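Local coordinates for sugar-binding transport ATP-binding protein (Pyrococcus horikoshii, PDB 1V43) that probably binds and hydrolyses ATP to drive sugar uptake, as the ATPase subunit of an ABC transporter, at residues 252-257 / 278-283; 293-298 / 349-354; 322-327 / 341-346. One frame throughout, in Å; residues are numbered along the deposited sequence.

Contact 1 of 3, residues 252-257 / 278-283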
loop_
_atom_site.group_PDB
_atom_site.type_symbol
_atom_site.label_atom_id
_atom_site.label_comp_id
_atom_site.label_asym_id
_atom_site.label_seq_id
_atom_site.Cartn_x
_atom_site.Cartn_y
_atom_site.Cartn_z
ATOM N N VAL A 252 -16.125 8.107 -23.441
ATOM C CA VAL A 252 -16.750 9.329 -23.939
ATOM C C VAL A 252 -16.785 9.456 -25.473
ATOM O O VAL A 252 -16.142 8.687 -26.191
ATOM C CB VAL A 252 -16.063 10.587 -23.362
ATOM C CG1 VAL A 252 -16.106 10.548 -21.840
ATOM C CG2 VAL A 252 -14.638 10.691 -23.868
ATOM N N SER A 253 -17.549 10.433 -25.959
ATOM C CA SER A 253 -17.676 10.687 -27.392
ATOM C C SER A 253 -17.068 12.044 -27.718
ATOM O O SER A 253 -17.236 12.997 -26.958
ATOM C CB SER A 253 -19.148 10.665 -27.804
ATOM O OG SER A 253 -19.701 9.376 -27.613
ATOM N N VAL A 254 -16.367 12.125 -28.844
ATOM C CA VAL A 254 -15.708 13.359 -29.271
ATOM C C VAL A 254 -16.616 14.248 -30.126
ATOM O O VAL A 254 -17.272 13.763 -31.047
ATOM C CB VAL A 254 -14.435 13.040 -30.088
ATOM C CG1 VAL A 254 -13.652 14.315 -30.353
ATOM C CG2 VAL A 254 -13.577 12.021 -29.345
ATOM N N GLY A 255 -16.637 15.550 -29.834
ATOM C CA GLY A 255 -17.477 16.464 -30.596
ATOM C C GLY A 255 -16.749 17.640 -31.232
ATOM O O GLY A 255 -15.519 17.664 -31.272
ATOM N N ASP A 256 -17.518 18.611 -31.730
ATOM C CA ASP A 256 -16.974 19.811 -32.372
ATOM C C ASP A 256 -15.659 20.224 -31.729
ATOM O O ASP A 256 -14.671 20.496 -32.413
ATOM C CB ASP A 256 -17.971 20.974 -32.266
ATOM C CG ASP A 256 -19.182 20.797 -33.169
ATOM O OD1 ASP A 256 -19.661 19.647 -33.286
ATOM O OD2 ASP A 256 -19.664 21.805 -33.753
ATOM N N GLY A 257 -15.666 20.268 -30.401
ATOM C CA GLY A 257 -14.484 20.637 -29.646
ATOM C C GLY A 257 -14.786 20.408 -28.182
ATOM O O GLY A 257 -14.756 21.340 -27.376
ATOM N N ASP A 278 -9.656 12.526 -35.937
ATOM C CA ASP A 278 -10.017 11.245 -36.537
ATOM C C ASP A 278 -10.960 10.484 -35.611
ATOM O O ASP A 278 -11.179 9.280 -35.781
ATOM C CB ASP A 278 -8.769 10.391 -36.796
ATOM C CG ASP A 278 -7.862 10.984 -37.856
ATOM O OD1 ASP A 278 -8.359 11.291 -38.959
ATOM O OD2 ASP A 278 -6.648 11.134 -37.593
ATOM N N TYR A 279 -11.514 11.186 -34.627
ATOM C CA TYR A 279 -12.419 10.560 -33.672
ATOM C C TYR A 279 -13.698 11.337 -33.428
ATOM O O TYR A 279 -14.570 10.868 -32.697
ATOM C CB TYR A 279 -11.714 10.323 -32.330
ATOM C CG TYR A 279 -10.649 9.248 -32.381
ATOM C CD1 TYR A 279 -9.356 9.538 -32.808
ATOM C CD2 TYR A 279 -10.948 7.933 -32.038
ATOM C CE1 TYR A 279 -8.384 8.539 -32.892
ATOM C CE2 TYR A 279 -9.988 6.931 -32.119
ATOM C CZ TYR A 279 -8.709 7.239 -32.545
ATOM O OH TYR A 279 -7.755 6.248 -32.617
ATOM N N VAL A 280 -13.819 12.522 -34.021
ATOM C CA VAL A 280 -15.037 13.298 -33.830
ATOM C C VAL A 280 -16.183 12.371 -34.217
ATOM O O VAL A 280 -16.158 11.774 -35.289
ATOM C CB VAL A 280 -15.077 14.561 -34.728
ATOM C CG1 VAL A 280 -16.265 15.429 -34.344
ATOM C CG2 VAL A 280 -13.793 15.354 -34.580
ATOM N N GLY A 281 -17.160 12.223 -33.325
ATOM C CA GLY A 281 -18.296 11.357 -33.595
ATOM C C GLY A 281 -18.088 9.900 -33.207
ATOM O O GLY A 281 -18.987 9.071 -33.376
ATOM N N LYS A 282 -16.910 9.580 -32.681
ATOM C CA LYS A 282 -16.599 8.212 -32.280
ATOM C C LYS A 282 -16.300 8.153 -30.782
ATOM O O LYS A 282 -15.984 9.174 -30.163
ATOM C CB LYS A 282 -15.390 7.707 -33.073
ATOM C CG LYS A 282 -15.399 6.215 -33.344
ATOM C CD LYS A 282 -16.522 5.838 -34.298
ATOM C CE LYS A 282 -16.475 4.353 -34.648
ATOM N NZ LYS A 282 -17.506 3.972 -35.658
ATOM N N THR A 283 -16.399 6.960 -30.202
ATOM C CA THR A 283 -16.133 6.784 -28.774
ATOM C C THR A 283 -14.669 6.457 -28.458
ATOM O O THR A 283 -14.037 5.631 -29.122
ATOM C CB THR A 283 -17.004 5.670 -28.176
ATOM O OG1 THR A 283 -18.382 6.056 -28.228
ATOM C CG2 THR A 283 -16.613 5.408 -26.732
#
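Tyr279 meets Val254 through CB and not through its ring: Tyr279 CB lies 3.9 Å from Val254 CG2. CG stands anti to the carbonyl carbon (chi1 -70°), and the ring leads away from the strand. The Tyr279 side chain touches Val284 and Ile371, and its OH is hydrogen-bonded to Asp364. The other flat groups at work are peptide carbonyls, each reached from somewhat outside its plane. Val254 N donates to Lys282 O over a long 3.3 Å, tilted 21° from the carbonyl plane. Gly281 N donates to Val254 O at 2.8 Å, tilted 27°.

Both bonds hang on a type II turn from Tyr279 to Lys282, closed by Lys282 N to Tyr279 O at 2.7 Å. Gly281 takes the positive phi that the third position of a type II turn favours in glycine. Val254 sits over the turn, with its CB 3.4 Å from Tyr279 O. Val280 packs CG1 beside Val254 O and the Gly255 backbone. Further along, Ser253 and Thr283 form an antiparallel non-hydrogen-bonded pair. Their hydroxyls lie near each other but are not hydrogen-bonded.

Strand 248-255 and the turn entering strand 283-288 thus meet at the end of a sheet in the OB-fold part of the chain. The backbone carries the polar chemistry: N and O of Val254 are both satisfied by the turn, and its side chain adds apolar contact.

Contact 2 of 3, residues 293-298 / 349-354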
loop_
_atom_site.group_PDB
_atom_site.type_symbol
_atom_site.label_atom_id
_atom_site.label_comp_id
_atom_site.label_asym_id
_atom_site.label_seq_id
_atom_site.Cartn_x
_atom_site.Cartn_y
_atom_site.Cartn_z
ATOM N N MET A 293 -6.610 15.988 -10.173
ATOM C CA MET A 293 -7.873 16.692 -10.017
ATOM C C MET A 293 -7.839 17.280 -8.623
ATOM O O MET A 293 -6.988 16.923 -7.804
ATOM C CB MET A 293 -9.053 15.727 -10.121
ATOM C CG MET A 293 -9.236 15.080 -11.488
ATOM S SD MET A 293 -10.359 13.666 -11.419
ATOM C CE MET A 293 -11.749 14.450 -11.325
ATOM N N THR A 294 -8.767 18.184 -8.349
ATOM C CA THR A 294 -8.855 18.798 -7.036
ATOM C C THR A 294 -10.302 19.228 -6.828
ATOM O O THR A 294 -11.158 18.958 -7.671
ATOM C CB THR A 294 -7.913 20.010 -6.932
ATOM O OG1 THR A 294 -7.786 20.393 -5.554
ATOM C CG2 THR A 294 -8.448 21.191 -7.748
ATOM N N VAL A 295 -10.581 19.870 -5.701
ATOM C CA VAL A 295 -11.935 20.342 -5.400
ATOM C C VAL A 295 -11.896 21.852 -5.163
ATOM O O VAL A 295 -10.955 22.357 -4.564
ATOM C CB VAL A 295 -12.498 19.673 -4.119
ATOM C CG1 VAL A 295 -13.740 20.400 -3.666
ATOM C CG2 VAL A 295 -12.831 18.215 -4.375
ATOM N N GLU A 296 -12.916 22.567 -5.626
ATOM C CA GLU A 296 -12.966 24.013 -5.428
ATOM C C GLU A 296 -12.843 24.378 -3.955
ATOM O O GLU A 296 -13.418 23.707 -3.089
ATOM C CB GLU A 296 -14.281 24.597 -5.946
ATOM C CG GLU A 296 -14.456 26.069 -5.553
ATOM C CD GLU A 296 -15.818 26.632 -5.919
ATOM O OE1 GLU A 296 -16.838 26.175 -5.316
ATOM O OE2 GLU A 296 -15.865 27.537 -6.806
ATOM N N GLY A 297 -12.106 25.454 -3.689
ATOM C CA GLY A 297 -11.915 25.924 -2.330
ATOM C C GLY A 297 -11.052 24.998 -1.509
ATOM O O GLY A 297 -11.491 24.471 -0.491
ATOM N N VAL A 298 -9.813 24.810 -1.945
ATOM C CA VAL A 298 -8.889 23.925 -1.255
ATOM C C VAL A 298 -7.436 24.250 -1.591
ATOM O O VAL A 298 -6.738 24.887 -0.801
ATOM C CB VAL A 298 -9.211 22.451 -1.611
ATOM C CG1 VAL A 298 -7.971 21.582 -1.524
ATOM C CG2 VAL A 298 -10.267 21.920 -0.658
ATOM N N ARG A 349 -22.569 15.623 0.175
ATOM C CA ARG A 349 -22.246 17.001 -0.148
ATOM C C ARG A 349 -21.829 17.091 -1.611
ATOM O O ARG A 349 -21.293 16.139 -2.180
ATOM C CB ARG A 349 -21.129 17.531 0.753
ATOM C CG ARG A 349 -19.745 17.503 0.136
ATOM C CD ARG A 349 -18.997 18.815 0.394
ATOM N NE ARG A 349 -18.785 19.075 1.817
ATOM C CZ ARG A 349 -18.067 20.087 2.298
ATOM N NH1 ARG A 349 -17.483 20.948 1.469
ATOM N NH2 ARG A 349 -17.920 20.234 3.610
ATOM N N GLU A 350 -22.092 18.242 -2.216
ATOM C CA GLU A 350 -21.759 18.482 -3.611
ATOM C C GLU A 350 -20.415 19.203 -3.661
ATOM O O GLU A 350 -20.098 19.988 -2.768
ATOM C CB GLU A 350 -22.851 19.340 -4.249
ATOM C CG GLU A 350 -23.234 18.934 -5.650
ATOM C CD GLU A 350 -24.444 19.691 -6.149
ATOM O OE1 GLU A 350 -24.387 20.942 -6.189
ATOM O OE2 GLU A 350 -25.452 19.034 -6.497
ATOM N N VAL A 351 -19.624 18.927 -4.693
ATOM C CA VAL A 351 -18.309 19.551 -4.838
ATOM C C VAL A 351 -18.021 19.929 -6.287
ATOM O O VAL A 351 -18.527 19.296 -7.208
ATOM C CB VAL A 351 -17.175 18.602 -4.355
ATOM C CG1 VAL A 351 -17.349 18.285 -2.884
ATOM C CG2 VAL A 351 -17.176 17.307 -5.174
ATOM N N LYS A 352 -17.227 20.978 -6.483
ATOM C CA LYS A 352 -16.848 21.394 -7.826
ATOM C C LYS A 352 -15.518 20.718 -8.087
ATOM O O LYS A 352 -14.492 21.142 -7.568
ATOM C CB LYS A 352 -16.653 22.912 -7.922
ATOM C CG LYS A 352 -17.916 23.717 -8.147
ATOM C CD LYS A 352 -17.617 25.222 -8.133
ATOM C CE LYS A 352 -18.902 26.054 -8.106
ATOM N NZ LYS A 352 -18.634 27.502 -7.844
ATOM N N VAL A 353 -15.536 19.659 -8.881
ATOM C CA VAL A 353 -14.314 18.948 -9.192
ATOM C C VAL A 353 -13.570 19.677 -10.305
ATOM O O VAL A 353 -14.137 19.976 -11.356
ATOM C CB VAL A 353 -14.614 17.513 -9.633
ATOM C CG1 VAL A 353 -13.318 16.814 -9.990
ATOM C CG2 VAL A 353 -15.338 16.758 -8.514
ATOM N N ILE A 354 -12.297 19.962 -10.064
ATOM C CA ILE A 354 -11.467 20.657 -11.039
ATOM C C ILE A 354 -10.422 19.720 -11.642
ATOM O O ILE A 354 -9.549 19.226 -10.927
ATOM C CB ILE A 354 -10.725 21.843 -10.386
ATOM C CG1 ILE A 354 -11.687 22.654 -9.519
ATOM C CG2 ILE A 354 -10.140 22.742 -11.462
ATOM C CD1 ILE A 354 -11.050 23.878 -8.882
#
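This is an antiparallel strand pairing at the edge of the TOBE-domain sheet, with the short strand 293-295 laid against strand 350-356. Thr294 and Ile354 make the hydrogen-bonded pair. Thr294 N donates to Ile354 O at 2.9 Å, and Ile354 N returns a bond to Thr294 O at 2.8 Å. Glu296 N continues the ladder to Lys352 O at 2.9 Å.

On one face Thr294 and Ile354 lie side by side. Thr294 turns OG1 anti to its backbone N (chi1 -166°), which leaves CG2 to press on Ile354 CB at 3.5 Å. On the other face Val295 CG1 reaches Val351 CB at 3.9 Å, the two side chains crossing at about a right angle. At the exposed end the extended chains of Glu296 and Lys352 run alongside each other to a salt bridge. Lys352 NZ meets Glu296 OE2 at 3.0 Å on its syn side, 21° out of the carboxylate plane.

Strand 307-319 bonds to the far edge of 350-356. Val328 of strand 323-330 touches Val351, and Val337 of strand 333-340 touches Met293 and Val353.

Contact 3 of 3, residues 322-327 / 341-346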
loop_
_atom_site.group_PDB
_atom_site.type_symbol
_atom_site.label_atom_id
_atom_site.label_comp_id
_atom_site.label_asym_id
_atom_site.label_seq_id
_atom_site.Cartn_x
_atom_site.Cartn_y
_atom_site.Cartn_z
ATOM N N THR A 322 -3.186 10.919 6.004
ATOM C CA THR A 322 -2.080 11.345 5.155
ATOM C C THR A 322 -2.593 11.863 3.793
ATOM O O THR A 322 -1.977 12.725 3.176
ATOM C CB THR A 322 -1.073 10.175 4.967
ATOM O OG1 THR A 322 0.096 10.647 4.276
ATOM C CG2 THR A 322 -1.722 9.027 4.191
ATOM N N ASP A 323 -3.735 11.336 3.355
ATOM C CA ASP A 323 -4.396 11.715 2.100
ATOM C C ASP A 323 -5.890 11.513 2.310
ATOM O O ASP A 323 -6.297 10.767 3.197
ATOM C CB ASP A 323 -3.954 10.812 0.940
ATOM C CG ASP A 323 -2.549 11.088 0.499
ATOM O OD1 ASP A 323 -2.298 12.214 0.014
ATOM O OD2 ASP A 323 -1.696 10.187 0.642
ATOM N N THR A 324 -6.702 12.166 1.492
ATOM C CA THR A 324 -8.149 12.030 1.590
ATOM C C THR A 324 -8.659 11.707 0.198
ATOM O O THR A 324 -8.593 12.556 -0.690
ATOM C CB THR A 324 -8.813 13.348 2.069
ATOM O OG1 THR A 324 -8.530 13.553 3.455
ATOM C CG2 THR A 324 -10.317 13.306 1.851
ATOM N N ILE A 325 -9.149 10.487 -0.005
ATOM C CA ILE A 325 -9.649 10.105 -1.323
ATOM C C ILE A 325 -11.165 10.191 -1.442
ATOM O O ILE A 325 -11.906 9.486 -0.749
ATOM C CB ILE A 325 -9.217 8.686 -1.698
ATOM C CG1 ILE A 325 -7.706 8.568 -1.543
ATOM C CG2 ILE A 325 -9.619 8.382 -3.163
ATOM C CD1 ILE A 325 -7.173 7.196 -1.843
ATOM N N LEU A 326 -11.622 11.048 -2.345
ATOM C CA LEU A 326 -13.053 11.233 -2.553
ATOM C C LEU A 326 -13.563 10.462 -3.762
ATOM O O LEU A 326 -12.949 10.497 -4.833
ATOM C CB LEU A 326 -13.369 12.709 -2.780
ATOM C CG LEU A 326 -12.764 13.735 -1.830
ATOM C CD1 LEU A 326 -13.186 15.130 -2.302
ATOM C CD2 LEU A 326 -13.220 13.472 -0.402
ATOM N N HIS A 327 -14.682 9.765 -3.582
ATOM C CA HIS A 327 -15.315 9.039 -4.677
ATOM C C HIS A 327 -16.471 9.962 -5.041
ATOM O O HIS A 327 -17.462 10.040 -4.316
ATOM C CB HIS A 327 -15.834 7.675 -4.220
ATOM C CG HIS A 327 -14.778 6.786 -3.629
ATOM N ND1 HIS A 327 -14.973 5.438 -3.422
ATOM C CD2 HIS A 327 -13.535 7.060 -3.161
ATOM C CE1 HIS A 327 -13.899 4.918 -2.853
ATOM N NE2 HIS A 327 -13.012 5.882 -2.683
ATOM N N GLY A 341 -3.420 15.451 2.701
ATOM C CA GLY A 341 -3.898 15.734 4.044
ATOM C C GLY A 341 -5.231 15.110 4.411
ATOM O O GLY A 341 -5.791 14.315 3.650
ATOM N N HIS A 342 -5.743 15.496 5.577
ATOM C CA HIS A 342 -7.004 14.977 6.112
ATOM C C HIS A 342 -8.122 15.985 5.846
ATOM O O HIS A 342 -8.073 17.120 6.322
ATOM C CB HIS A 342 -6.845 14.731 7.628
ATOM C CG HIS A 342 -7.826 13.753 8.209
ATOM N ND1 HIS A 342 -7.997 12.477 7.710
ATOM C CD2 HIS A 342 -8.655 13.849 9.278
ATOM C CE1 HIS A 342 -8.887 11.833 8.445
ATOM N NE2 HIS A 342 -9.302 12.643 9.403
ATOM N N ILE A 343 -9.118 15.565 5.070
ATOM C CA ILE A 343 -10.264 16.409 4.723
ATOM C C ILE A 343 -11.488 15.494 4.631
ATOM O O ILE A 343 -12.031 15.275 3.546
ATOM C CB ILE A 343 -10.039 17.101 3.357
ATOM C CG1 ILE A 343 -8.765 17.942 3.410
ATOM C CG2 ILE A 343 -11.225 17.979 3.007
ATOM C CD1 ILE A 343 -8.324 18.461 2.062
ATOM N N PRO A 344 -11.929 14.938 5.779
ATOM C CA PRO A 344 -13.077 14.027 5.911
ATOM C C PRO A 344 -14.452 14.556 5.512
ATOM O O PRO A 344 -15.447 14.201 6.146
ATOM C CB PRO A 344 -13.043 13.634 7.390
ATOM C CG PRO A 344 -11.597 13.757 7.744
ATOM C CD PRO A 344 -11.226 15.055 7.070
ATOM N N ILE A 345 -14.514 15.391 4.474
ATOM C CA ILE A 345 -15.793 15.931 4.020
ATOM C C ILE A 345 -16.806 14.790 4.008
ATOM O O ILE A 345 -16.447 13.637 3.757
ATOM C CB ILE A 345 -15.687 16.551 2.607
ATOM C CG1 ILE A 345 -15.540 15.462 1.553
ATOM C CG2 ILE A 345 -14.490 17.475 2.537
ATOM C CD1 ILE A 345 -15.597 15.997 0.147
ATOM N N GLU A 346 -18.065 15.103 4.284
ATOM C CA GLU A 346 -19.097 14.077 4.348
ATOM C C GLU A 346 -19.835 13.746 3.060
ATOM O O GLU A 346 -20.035 14.602 2.203
ATOM C CB GLU A 346 -20.119 14.436 5.429
ATOM C CG GLU A 346 -19.742 13.957 6.826
ATOM C CD GLU A 346 -20.780 14.335 7.861
ATOM O OE1 GLU A 346 -21.982 14.074 7.621
ATOM O OE2 GLU A 346 -20.395 14.891 8.915
#
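Thr324 points its side chain at the loop 341-346. Its CB stands 3.5 Å from Gly341 O. Beyond it the two branches part. OG1, anti to the carbonyl carbon and beside the backbone N (chi1 -72°), takes the N-H of Ile343 at 2.6 Å. The same OG1 gives its proton to Gly341 O at 2.8 Å, so one buried hydroxyl is used both ways and bridges the backbone on either side of His342. CG2, anti to the backbone N, meets the next part of the same loop, 3.1 Å from Ile343 O.

Gly341 adds a bent bond from its N to Thr322 O at 3.1 Å, rising 52° out of the carbonyl plane. Its positive phi suits glycine. Farther on, Ile345 brings CD1 across Leu326 at about a right angle, 3.5 Å from Leu326 CD2.

This part of the fold lies in the interface with the second subunit. Lys338 of that subunit binds Thr322 and forms a salt bridge with Asp323, and His342 NE2 is hydrogen-bonded to Thr227 of that subunit.

Here the chain leaves the hairpin of strands 323-330 and 333-340. It turns at Gly341 and runs roughly along the start of 323-330 on its way to strand 350-356. The contact is a connecting loop folded back over the start of the hairpin it leaves. It belongs to a TOBE domain, whose sequence family is of the OB group, and forms part of the dimer interface.

How the contacts relate
Contact 1 comes first along the chain. It closes a loop that holds strands 258-261 and 264-267, and ties strand 248-255 to the entry of strand 283-288. Contact 2 then opens and closes a longer loop, which takes in strands 307-319, 323-330 and 333-340. Contact 3 lies within that loop and closes the smaller hairpin of 323-330 and 333-340. Contacts 2 and 3 share a sheet and touch: Val295 packs on Leu326, and Val351 on Ile345. Contact 1 belongs to the other five-stranded sheet, its centre 27 Å from that of contact 2 and 34 Å from that of contact 3.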